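Local atomic coordinates of oxidoreductase (Azotobacter vinelandii, PDB entry 7D5M), a protein that binds NAD+ and probably acts as a dehydrogenase of the Gfo/Idh/MocA family, as a homologue of inositol dehydrogenase. Residues A[163-168]-A[216-221]; A[211-216]-A[271-276]; A[41-46]-A[72-77]. One frame throughout, in Å; residues are numbered along the deposited sequence.

In the fold
The two-domain plan of the Gfo/Idh/MocA family runs through these three contacts. Contacts 1 and 2 belong to the C-terminal alpha/beta domain, their centres about 9 Å apart, and both use helix 202-217. Their strands, 165-173 and 271-277, are antiparallel neighbours in one mixed sheet, and V168 of contact 1 packs on S214 of contact 2. Contact 3 lies in the Rossmann domain, with its centre about 42 Å from that of contact 1 and about 36 Å from that of contact 2. The contacts also differ in their relation to NAD: contact 3 touches its adenine half, whereas in contact 2 the side chain of Q271 comes within about 8 Å of the cofactor.

Contact 1. Residues A[163-168]-A[216-221]; sequences GEIRMV and VMLPEF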
loop_
_atom_site.group_PDB
_atom_site.type_symbol
_atom_site.label_atom_id
_atom_site.label_comp_id
_atom_site.label_asym_id
_atom_site.label_seq_id
_atom_site.Cartn_x
_atom_site.Cartn_y
_atom_site.Cartn_z
ATOM N N GLY A 163 22.045 -11.765 -6.963
ATOM C CA GLY A 163 23.124 -11.716 -7.964
ATOM C C GLY A 163 24.195 -10.725 -7.550
ATOM O O GLY A 163 24.370 -10.498 -6.336
ATOM N N GLU A 164 24.910 -10.141 -8.507
ATOM C CA GLU A 164 26.005 -9.194 -8.179
ATOM C C GLU A 164 25.381 -7.854 -7.777
ATOM O O GLU A 164 24.448 -7.373 -8.451
ATOM C CB GLU A 164 27.037 -9.080 -9.305
ATOM C CG GLU A 164 26.507 -8.550 -10.615
ATOM C CD GLU A 164 27.523 -8.632 -11.751
ATOM O OE1 GLU A 164 28.670 -8.177 -11.547
ATOM O OE2 GLU A 164 27.165 -9.142 -12.833
ATOM N N ILE A 165 25.866 -7.283 -6.684
ATOM C CA ILE A 165 25.272 -6.043 -6.118
ATOM C C ILE A 165 25.720 -4.864 -6.981
ATOM O O ILE A 165 26.927 -4.761 -7.306
ATOM C CB ILE A 165 25.628 -5.876 -4.631
ATOM C CG1 ILE A 165 25.299 -7.134 -3.822
ATOM C CG2 ILE A 165 24.957 -4.639 -4.059
ATOM C CD1 ILE A 165 23.870 -7.606 -3.920
ATOM N N ARG A 166 24.769 -4.028 -7.382
ATOM C CA ARG A 166 25.009 -2.888 -8.298
ATOM C C ARG A 166 24.784 -1.570 -7.561
ATOM O O ARG A 166 25.594 -0.650 -7.731
ATOM C CB ARG A 166 24.106 -3.019 -9.530
ATOM C CG ARG A 166 24.518 -4.185 -10.418
ATOM C CD ARG A 166 23.639 -4.411 -11.629
ATOM N NE ARG A 166 24.275 -5.330 -12.562
ATOM C CZ ARG A 166 23.696 -5.863 -13.627
ATOM N NH1 ARG A 166 22.427 -5.617 -13.899
ATOM N NH2 ARG A 166 24.391 -6.663 -14.416
ATOM N N MET A 167 23.695 -1.463 -6.806
ATOM C CA MET A 167 23.347 -0.196 -6.119
ATOM C C MET A 167 22.816 -0.446 -4.717
ATOM O O MET A 167 22.138 -1.463 -4.487
ATOM C CB MET A 167 22.285 0.585 -6.884
ATOM C CG MET A 167 22.832 1.275 -8.078
ATOM S SD MET A 167 21.514 1.483 -9.240
ATOM C CE MET A 167 21.617 -0.170 -9.912
ATOM N N VAL A 168 23.108 0.507 -3.842
ATOM C CA VAL A 168 22.590 0.565 -2.453
ATOM C C VAL A 168 21.961 1.946 -2.266
ATOM O O VAL A 168 22.714 2.927 -2.198
ATOM C CB VAL A 168 23.702 0.293 -1.427
ATOM C CG1 VAL A 168 23.102 0.070 -0.047
ATOM C CG2 VAL A 168 24.568 -0.890 -1.845
ATOM N N VAL A 216 25.702 -3.864 7.707
ATOM C CA VAL A 216 25.253 -5.208 8.171
ATOM C C VAL A 216 24.983 -6.087 6.944
ATOM O O VAL A 216 25.381 -7.263 6.963
ATOM C CB VAL A 216 24.019 -5.129 9.090
ATOM C CG1 VAL A 216 23.534 -6.516 9.491
ATOM C CG2 VAL A 216 24.304 -4.286 10.323
ATOM N N MET A 217 24.298 -5.558 5.929
ATOM C CA MET A 217 23.834 -6.352 4.761
ATOM C C MET A 217 24.998 -6.675 3.814
ATOM O O MET A 217 24.951 -7.749 3.189
ATOM C CB MET A 217 22.757 -5.588 3.989
ATOM C CG MET A 217 21.481 -5.422 4.754
ATOM S SD MET A 217 20.212 -4.638 3.723
ATOM C CE MET A 217 18.885 -4.481 4.917
ATOM N N LEU A 218 25.987 -5.783 3.729
ATOM C CA LEU A 218 27.115 -5.832 2.757
ATOM C C LEU A 218 28.417 -5.639 3.525
ATOM O O LEU A 218 29.100 -4.623 3.377
ATOM C CB LEU A 218 26.907 -4.744 1.696
ATOM C CG LEU A 218 25.625 -4.882 0.874
ATOM C CD1 LEU A 218 25.146 -3.530 0.370
ATOM C CD2 LEU A 218 25.809 -5.841 -0.294
ATOM N N PRO A 219 28.758 -6.593 4.422
ATOM C CA PRO A 219 29.879 -6.417 5.343
ATOM C C PRO A 219 31.247 -6.280 4.654
ATOM O O PRO A 219 32.129 -5.678 5.260
ATOM C CB PRO A 219 29.818 -7.682 6.220
ATOM C CG PRO A 219 29.107 -8.696 5.357
ATOM C CD PRO A 219 28.073 -7.883 4.603
ATOM N N GLU A 220 31.397 -6.827 3.442
ATOM C CA GLU A 220 32.687 -6.839 2.694
ATOM C C GLU A 220 32.779 -5.616 1.784
ATOM O O GLU A 220 33.854 -5.392 1.211
ATOM C CB GLU A 220 32.853 -8.112 1.859
ATOM C CG GLU A 220 32.934 -9.388 2.683
ATOM C CD GLU A 220 33.620 -9.249 4.032
ATOM O OE1 GLU A 220 34.734 -8.675 4.083
ATOM O OE2 GLU A 220 33.033 -9.702 5.036
ATOM N N PHE A 221 31.701 -4.844 1.649
ATOM C CA PHE A 221 31.691 -3.631 0.795
ATOM C C PHE A 221 32.562 -2.553 1.437
ATOM O O PHE A 221 32.519 -2.373 2.666
ATOM C CB PHE A 221 30.268 -3.141 0.516
ATOM C CG PHE A 221 29.712 -3.734 -0.750
ATOM C CD1 PHE A 221 29.782 -5.100 -0.975
ATOM C CD2 PHE A 221 29.150 -2.926 -1.723
ATOM C CE1 PHE A 221 29.292 -5.645 -2.147
ATOM C CE2 PHE A 221 28.659 -3.477 -2.895
ATOM C CZ PHE A 221 28.752 -4.830 -3.106
#
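I165 sets its branch point, CB with CG1 and CG2, against L218 and F221, which sit where helix 202-217 gives way to a loop. With CG2 anti to the backbone N and CG1 beside that N (chi1 -52°), CG1 faces the leucine, while CG2 lies near both the leucine and the ring. I165 CG1 meets L218 CD2 at 3.8 Å, and I165 CB lies 3.6 Å from F221 CZ, an oblique approach to the ring. V168, also on the strand, meets L218 tip to tip: V168 CG2 and L218 CD1 are only 3.5 Å apart, tight for two methyl groups. The two methyls of L218 thus serve different partners, and CD2 also lies 3.9 Å above one face of the F221 ring, offset toward its rim. Cut back to an alanine, L218 would lose both methyls, which would probably leave V168 CG2 and I165 CG1 without their partners and strip the cover from that ring face. A type I turn from L218 to F221, closed by a backbone hydrogen bond from F221 N to L218 O (3.1 Å), brings leucine and ring to the same patch. This is hydrophobic packing of the turn after helix 202-217 against strand 165-173. L218 also touches I157 of helix 148-158, and F221 meets Y250 edge-to-face. Beside the contact, R166 and M167 form a classic beta bulge opposite I276 of strand 271-277, with both side chains directed away from the loop and reaching the second subunit.

Contact 2. Residues A[211-216]-A[271-276]; sequences LYLSEV and QKIRVI
L213 is the first residue of segment 211-216 to meet strand 271-276, its CD1 lying 3.5 Å from Q271 OE1. The two side chains come from opposite directions, the glutamine extended, with CG anti to its backbone N (chi1 -175°). Its amide is held at the other atom, since NE2 donates a hydrogen bond to D286 OD2, and OE1 faces a methyl group. Farther down, L213 offers CB to I273 CD1 at 4.3 Å. The axes of helix segment 211-216 and strand segment 271-276 pass 9.1 Å apart at 35°, running broadly the same way, which is the helix-on-sheet layer of the C-terminal alpha/beta domain in this family. Q271 and I273 point to the helix, whereas R274 reaches N264 of the second subunit. S214 follows, and here the strand touches backbone as much as side chain: I273 CD1 lies 3.6 Å from S214 N and also reaches S214 CB. The serine hydroxyl turns back within its own helix and donates to L211 O at 2.6 Å, on a lone pair in the carbonyl plane. That oxygen is shared, for E215 N donates to it as well, one turn along. S214 also packs on V168 and M170 of strand 165-173.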
loop_
_atom_site.group_PDB
_atom_site.type_symbol
_atom_site.label_atom_id
_atom_site.label_comp_id
_atom_site.label_asym_id
_atom_site.label_seq_id
_atom_site.Cartn_x
_atom_site.Cartn_y
_atom_site.Cartn_z
ATOM N N LEU A 211 22.914 3.845 6.632
ATOM C CA LEU A 211 24.333 3.522 6.301
ATOM C C LEU A 211 24.747 2.276 7.090
ATOM O O LEU A 211 25.267 1.318 6.487
ATOM C CB LEU A 211 25.256 4.697 6.629
ATOM C CG LEU A 211 26.719 4.448 6.270
ATOM C CD1 LEU A 211 26.942 4.659 4.784
ATOM C CD2 LEU A 211 27.639 5.328 7.091
ATOM N N TYR A 212 24.484 2.257 8.390
ATOM C CA TYR A 212 24.836 1.084 9.224
ATOM C C TYR A 212 24.065 -0.153 8.738
ATOM O O TYR A 212 24.664 -1.230 8.638
ATOM C CB TYR A 212 24.625 1.312 10.721
ATOM C CG TYR A 212 25.025 0.070 11.471
ATOM C CD1 TYR A 212 26.354 -0.331 11.488
ATOM C CD2 TYR A 212 24.086 -0.746 12.086
ATOM C CE1 TYR A 212 26.741 -1.505 12.112
ATOM C CE2 TYR A 212 24.462 -1.925 12.716
ATOM C CZ TYR A 212 25.795 -2.300 12.736
ATOM O OH TYR A 212 26.197 -3.444 13.366
ATOM N N LEU A 213 22.779 -0.020 8.402
ATOM C CA LEU A 213 22.028 -1.168 7.837
ATOM C C LEU A 213 22.768 -1.702 6.605
ATOM O O LEU A 213 22.868 -2.918 6.482
ATOM C CB LEU A 213 20.591 -0.766 7.504
ATOM C CG LEU A 213 19.749 -0.319 8.696
ATOM C CD1 LEU A 213 18.339 0.009 8.245
ATOM C CD2 LEU A 213 19.723 -1.378 9.797
ATOM N N SER A 214 23.289 -0.842 5.726
ATOM C CA SER A 214 24.010 -1.314 4.513
ATOM C C SER A 214 25.282 -2.064 4.922
ATOM O O SER A 214 25.641 -3.030 4.230
ATOM C CB SER A 214 24.314 -0.205 3.548
ATOM O OG SER A 214 25.410 0.570 4.007
ATOM N N GLU A 215 25.929 -1.658 6.014
ATOM C CA GLU A 215 27.179 -2.319 6.492
ATOM C C GLU A 215 26.851 -3.704 7.060
ATOM O O GLU A 215 27.655 -4.631 6.878
ATOM C CB GLU A 215 27.899 -1.442 7.515
ATOM C CG GLU A 215 28.406 -0.154 6.902
ATOM C CD GLU A 215 29.175 0.759 7.836
ATOM O OE1 GLU A 215 29.497 0.328 8.963
ATOM O OE2 GLU A 215 29.462 1.909 7.412
ATOM N N VAL A 216 25.702 -3.864 7.707
ATOM C CA VAL A 216 25.253 -5.208 8.171
ATOM C C VAL A 216 24.983 -6.087 6.944
ATOM O O VAL A 216 25.381 -7.263 6.963
ATOM C CB VAL A 216 24.019 -5.129 9.090
ATOM C CG1 VAL A 216 23.534 -6.516 9.491
ATOM C CG2 VAL A 216 24.304 -4.286 10.323
ATOM N N GLN A 271 12.723 6.048 6.660
ATOM C CA GLN A 271 14.024 5.338 6.611
ATOM C C GLN A 271 13.848 4.093 5.739
ATOM O O GLN A 271 13.100 3.198 6.121
ATOM C CB GLN A 271 14.549 4.955 7.993
ATOM C CG GLN A 271 15.937 4.351 7.901
ATOM C CD GLN A 271 16.487 3.787 9.189
ATOM O OE1 GLN A 271 17.623 3.327 9.216
ATOM N NE2 GLN A 271 15.694 3.814 10.255
ATOM N N LYS A 272 14.512 4.056 4.597
ATOM C CA LYS A 272 14.385 2.934 3.646
ATOM C C LYS A 272 15.776 2.551 3.154
ATOM O O LYS A 272 16.651 3.429 3.030
ATOM C CB LYS A 272 13.451 3.309 2.492
ATOM C CG LYS A 272 12.069 3.809 2.912
ATOM C CD LYS A 272 11.187 4.362 1.790
ATOM C CE LYS A 272 9.720 4.309 2.163
ATOM N NZ LYS A 272 8.859 5.136 1.281
ATOM N N ILE A 273 15.964 1.271 2.874
ATOM C CA ILE A 273 17.189 0.791 2.192
ATOM C C ILE A 273 16.753 -0.174 1.097
ATOM O O ILE A 273 15.966 -1.084 1.364
ATOM C CB ILE A 273 18.208 0.172 3.163
ATOM C CG1 ILE A 273 19.417 -0.370 2.397
ATOM C CG2 ILE A 273 17.584 -0.888 4.056
ATOM C CD1 ILE A 273 20.636 -0.562 3.249
ATOM N N ARG A 274 17.206 0.086 -0.122
ATOM C CA ARG A 274 16.955 -0.812 -1.269
ATOM C C ARG A 274 18.322 -1.271 -1.761
ATOM O O ARG A 274 19.155 -0.413 -2.090
ATOM C CB ARG A 274 16.167 -0.109 -2.375
ATOM C CG ARG A 274 15.831 -1.009 -3.554
ATOM C CD ARG A 274 15.016 -0.298 -4.623
ATOM N NE ARG A 274 14.642 -1.186 -5.708
ATOM C CZ ARG A 274 13.604 -2.015 -5.709
ATOM N NH1 ARG A 274 12.781 -2.097 -4.672
ATOM N NH2 ARG A 274 13.382 -2.769 -6.769
ATOM N N VAL A 275 18.547 -2.571 -1.764
ATOM C CA VAL A 275 19.788 -3.159 -2.328
ATOM C C VAL A 275 19.404 -3.767 -3.666
ATOM O O VAL A 275 18.507 -4.622 -3.687
ATOM C CB VAL A 275 20.413 -4.195 -1.382
ATOM C CG1 VAL A 275 21.694 -4.759 -1.973
ATOM C CG2 VAL A 275 20.653 -3.612 -0.002
ATOM N N ILE A 276 20.066 -3.326 -4.736
ATOM C CA ILE A 276 19.722 -3.713 -6.127
ATOM C C ILE A 276 20.873 -4.540 -6.697
ATOM O O ILE A 276 21.992 -4.016 -6.800
ATOM C CB ILE A 276 19.425 -2.468 -6.981
ATOM C CG1 ILE A 276 18.364 -1.593 -6.307
ATOM C CG2 ILE A 276 19.036 -2.895 -8.390
ATOM C CD1 ILE A 276 18.290 -0.196 -6.822
#

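Contact 3. Residues A[41-46]-A[72-77]; sequences LVAGAF and RTLFEQ. With NAD (nicotinamide-adenine-dinucleotide), chain B.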
loop_
_atom_site.group_PDB
_atom_site.type_symbol
_atom_site.label_atom_id
_atom_site.label_comp_id
_atom_site.label_asym_id
_atom_site.label_seq_id
_atom_site.Cartn_x
_atom_site.Cartn_y
_atom_site.Cartn_z
ATOM N N LEU A 41 19.033 -1.787 36.526
ATOM C CA LEU A 41 19.314 -0.347 36.718
ATOM C C LEU A 41 19.452 -0.067 38.216
ATOM O O LEU A 41 18.417 -0.011 38.930
ATOM C CB LEU A 41 18.198 0.498 36.106
ATOM C CG LEU A 41 18.400 2.008 36.220
ATOM C CD1 LEU A 41 19.632 2.439 35.444
ATOM C CD2 LEU A 41 17.166 2.751 35.744
ATOM N N VAL A 42 20.689 0.103 38.672
ATOM C CA VAL A 42 21.000 0.232 40.128
ATOM C C VAL A 42 21.548 1.627 40.436
ATOM O O VAL A 42 21.677 1.937 41.628
ATOM C CB VAL A 42 21.962 -0.878 40.590
ATOM C CG1 VAL A 42 21.328 -2.242 40.387
ATOM C CG2 VAL A 42 23.315 -0.798 39.898
ATOM N N ALA A 43 21.835 2.450 39.426
ATOM C CA ALA A 43 22.468 3.774 39.632
ATOM C C ALA A 43 22.318 4.632 38.377
ATOM O O ALA A 43 21.967 4.101 37.323
ATOM C CB ALA A 43 23.924 3.599 39.983
ATOM N N GLY A 44 22.567 5.932 38.497
ATOM C CA GLY A 44 22.554 6.801 37.314
ATOM C C GLY A 44 22.987 8.215 37.621
ATOM O O GLY A 44 22.935 8.634 38.798
ATOM N N ALA A 45 23.422 8.920 36.580
ATOM C CA ALA A 45 23.509 10.398 36.547
ATOM C C ALA A 45 22.567 10.851 35.433
ATOM O O ALA A 45 23.013 11.019 34.292
ATOM C CB ALA A 45 24.925 10.856 36.331
ATOM N N PHE A 46 21.284 10.984 35.759
ATOM C CA PHE A 46 20.176 10.960 34.772
ATOM C C PHE A 46 19.974 12.315 34.085
ATOM O O PHE A 46 19.386 12.321 32.999
ATOM C CB PHE A 46 18.878 10.520 35.444
ATOM C CG PHE A 46 18.866 9.068 35.841
ATOM C CD1 PHE A 46 18.807 8.078 34.867
ATOM C CD2 PHE A 46 18.967 8.689 37.168
ATOM C CE1 PHE A 46 18.814 6.738 35.227
ATOM C CE2 PHE A 46 18.979 7.348 37.527
ATOM C CZ PHE A 46 18.897 6.375 36.555
ATOM N N ARG A 72 31.359 11.377 36.585
ATOM C CA ARG A 72 32.663 11.140 37.272
ATOM C C ARG A 72 32.371 10.606 38.676
ATOM O O ARG A 72 33.006 9.612 39.086
ATOM C CB ARG A 72 33.556 12.390 37.281
ATOM C CG ARG A 72 33.877 12.906 35.885
ATOM C CD ARG A 72 34.504 14.296 35.801
ATOM N NE ARG A 72 33.825 15.334 36.576
ATOM C CZ ARG A 72 32.617 15.854 36.330
ATOM N NH1 ARG A 72 31.881 15.436 35.311
ATOM N NH2 ARG A 72 32.147 16.812 37.119
ATOM N N THR A 73 31.439 11.229 39.389
ATOM C CA THR A 73 31.032 10.793 40.748
ATOM C C THR A 73 30.402 9.404 40.657
ATOM O O THR A 73 30.731 8.540 41.483
ATOM C CB THR A 73 30.068 11.784 41.400
ATOM O OG1 THR A 73 30.736 13.046 41.337
ATOM C CG2 THR A 73 29.720 11.379 42.816
ATOM N N LEU A 74 29.517 9.200 39.680
ATOM C CA LEU A 74 28.908 7.869 39.449
ATOM C C LEU A 74 30.017 6.810 39.401
ATOM O O LEU A 74 29.932 5.843 40.176
ATOM C CB LEU A 74 28.111 7.904 38.146
ATOM C CG LEU A 74 27.708 6.546 37.581
ATOM C CD1 LEU A 74 26.634 5.888 38.432
ATOM C CD2 LEU A 74 27.233 6.712 36.148
ATOM N N PHE A 75 31.024 6.983 38.540
ATOM C CA PHE A 75 32.077 5.958 38.315
ATOM C C PHE A 75 32.914 5.815 39.593
ATOM O O PHE A 75 33.152 4.670 40.001
ATOM C CB PHE A 75 32.936 6.275 37.089
ATOM C CG PHE A 75 32.162 6.414 35.801
ATOM C CD1 PHE A 75 30.909 5.836 35.654
ATOM C CD2 PHE A 75 32.689 7.119 34.731
ATOM C CE1 PHE A 75 30.199 5.976 34.471
ATOM C CE2 PHE A 75 31.976 7.256 33.549
ATOM C CZ PHE A 75 30.730 6.692 33.424
ATOM N N GLU A 76 33.303 6.925 40.227
ATOM C CA GLU A 76 34.199 6.899 41.419
ATOM C C GLU A 76 33.473 6.235 42.597
ATOM O O GLU A 76 34.086 5.356 43.232
ATOM C CB GLU A 76 34.689 8.305 41.787
ATOM C CG GLU A 76 35.485 8.346 43.088
ATOM C CD GLU A 76 36.021 9.713 43.498
ATOM O OE1 GLU A 76 35.424 10.741 43.085
ATOM O OE2 GLU A 76 37.044 9.748 44.233
ATOM N N GLN A 77 32.228 6.635 42.878
ATOM C CA GLN A 77 31.446 6.135 44.044
ATOM C C GLN A 77 31.079 4.668 43.815
ATOM O O GLN A 77 31.174 3.872 44.770
ATOM C CB GLN A 77 30.204 6.991 44.289
ATOM C CG GLN A 77 30.513 8.374 44.849
ATOM C CD GLN A 77 31.289 8.290 46.141
ATOM O OE1 GLN A 77 30.903 7.587 47.076
ATOM N NE2 GLN A 77 32.407 8.992 46.188
HETATM P PA NAD B . 17.470 14.970 24.869
HETATM O O1A NAD B . 17.948 16.389 24.856
HETATM O O2A NAD B . 16.033 14.649 24.605
HETATM O O5B NAD B . 17.906 14.300 26.262
HETATM C C5B NAD B . 19.166 14.624 26.928
HETATM C C4B NAD B . 19.106 14.060 28.327
HETATM O O4B NAD B . 20.435 14.015 28.908
HETATM C C3B NAD B . 18.262 14.869 29.320
HETATM O O3B NAD B . 17.655 13.991 30.257
HETATM C C2B NAD B . 19.318 15.769 29.971
HETATM O O2B NAD B . 18.954 16.289 31.229
HETATM C C1B NAD B . 20.448 14.760 30.110
HETATM N N9A NAD B . 21.777 15.336 30.251
HETATM C C8A NAD B . 22.317 16.335 29.484
HETATM N N7A NAD B . 23.562 16.604 29.788
HETATM C C5A NAD B . 23.870 15.714 30.805
HETATM C C6A NAD B . 25.053 15.495 31.538
HETATM N N6A NAD B . 26.190 16.164 31.330
HETATM N N1A NAD B . 25.030 14.516 32.477
HETATM C C2A NAD B . 23.884 13.845 32.672
HETATM N N3A NAD B . 22.717 13.955 32.033
HETATM C C4A NAD B . 22.776 14.921 31.099
HETATM O O3 NAD B . 18.332 14.106 23.808
HETATM P PN NAD B . 17.929 12.744 23.026
HETATM O O1N NAD B . 17.130 13.084 21.798
HETATM O O2N NAD B . 17.350 11.776 24.014
HETATM O O5D NAD B . 19.358 12.223 22.521
HETATM C C5D NAD B . 20.405 11.885 23.434
HETATM C C4D NAD B . 21.415 11.100 22.644
HETATM O O4D NAD B . 20.751 9.955 22.048
HETATM C C3D NAD B . 22.037 11.871 21.473
HETATM O O3D NAD B . 23.388 11.477 21.312
HETATM C C2D NAD B . 21.175 11.446 20.279
HETATM O O2D NAD B . 21.853 11.542 19.036
HETATM C C1D NAD B . 20.909 9.982 20.635
HETATM N N1N NAD B . 19.678 9.403 20.016
HETATM C C2N NAD B . 19.771 8.208 19.334
HETATM C C3N NAD B . 18.655 7.662 18.699
HETATM C C7N NAD B . 18.800 6.275 18.110
HETATM O O7N NAD B . 19.778 5.591 18.432
HETATM N N7N NAD B . 17.842 5.847 17.295
HETATM C C4N NAD B . 17.471 8.406 18.655
HETATM C C5N NAD B . 17.399 9.621 19.335
HETATM C C6N NAD B . 18.460 10.013 20.122
#
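Two flat groups lie beside A43, G44 and A45, the residues of strand 39-45 that receive L74. The phenyl ring of F46 turns one face to G44, whose CA stands 3.6 Å above the ring plane, offset toward the rim. G44 has no side chain to stand in the way of the ring, and a CB there would lie too close to F46 CZ. The other flat group is the adenine of NAD, whose C2A comes within 3.4 Å of A45 O. On the side of the strand away from the F46 ring comes L74 of helix 71-78. Its CG stands anti to the backbone N (chi1 166°), which carries the two methyls down to the strand. CD1 meets A43 CB at 3.9 Å and lies 4.1 Å from G44 N, while CD2 reaches A45 N at 4.4 Å. A43 and A45 both point their methyls at the helix, and their small size is consistent with the close approach: the segment axes come to 8.3 Å, roughly antiparallel at 151°. L74 also touches A15 of the neighbouring strand 12-16, and so spans two strands, as well as Y68 of a loop. F46 O, also in the cofactor pocket, lies 3.6 Å from O3B of the adenosine ribose. Strand 39-45 is an outer strand of the parallel sheet, and the cofactor's adenosine half beside its C-terminal end is the hallmark of the NAD-binding Rossmann fold.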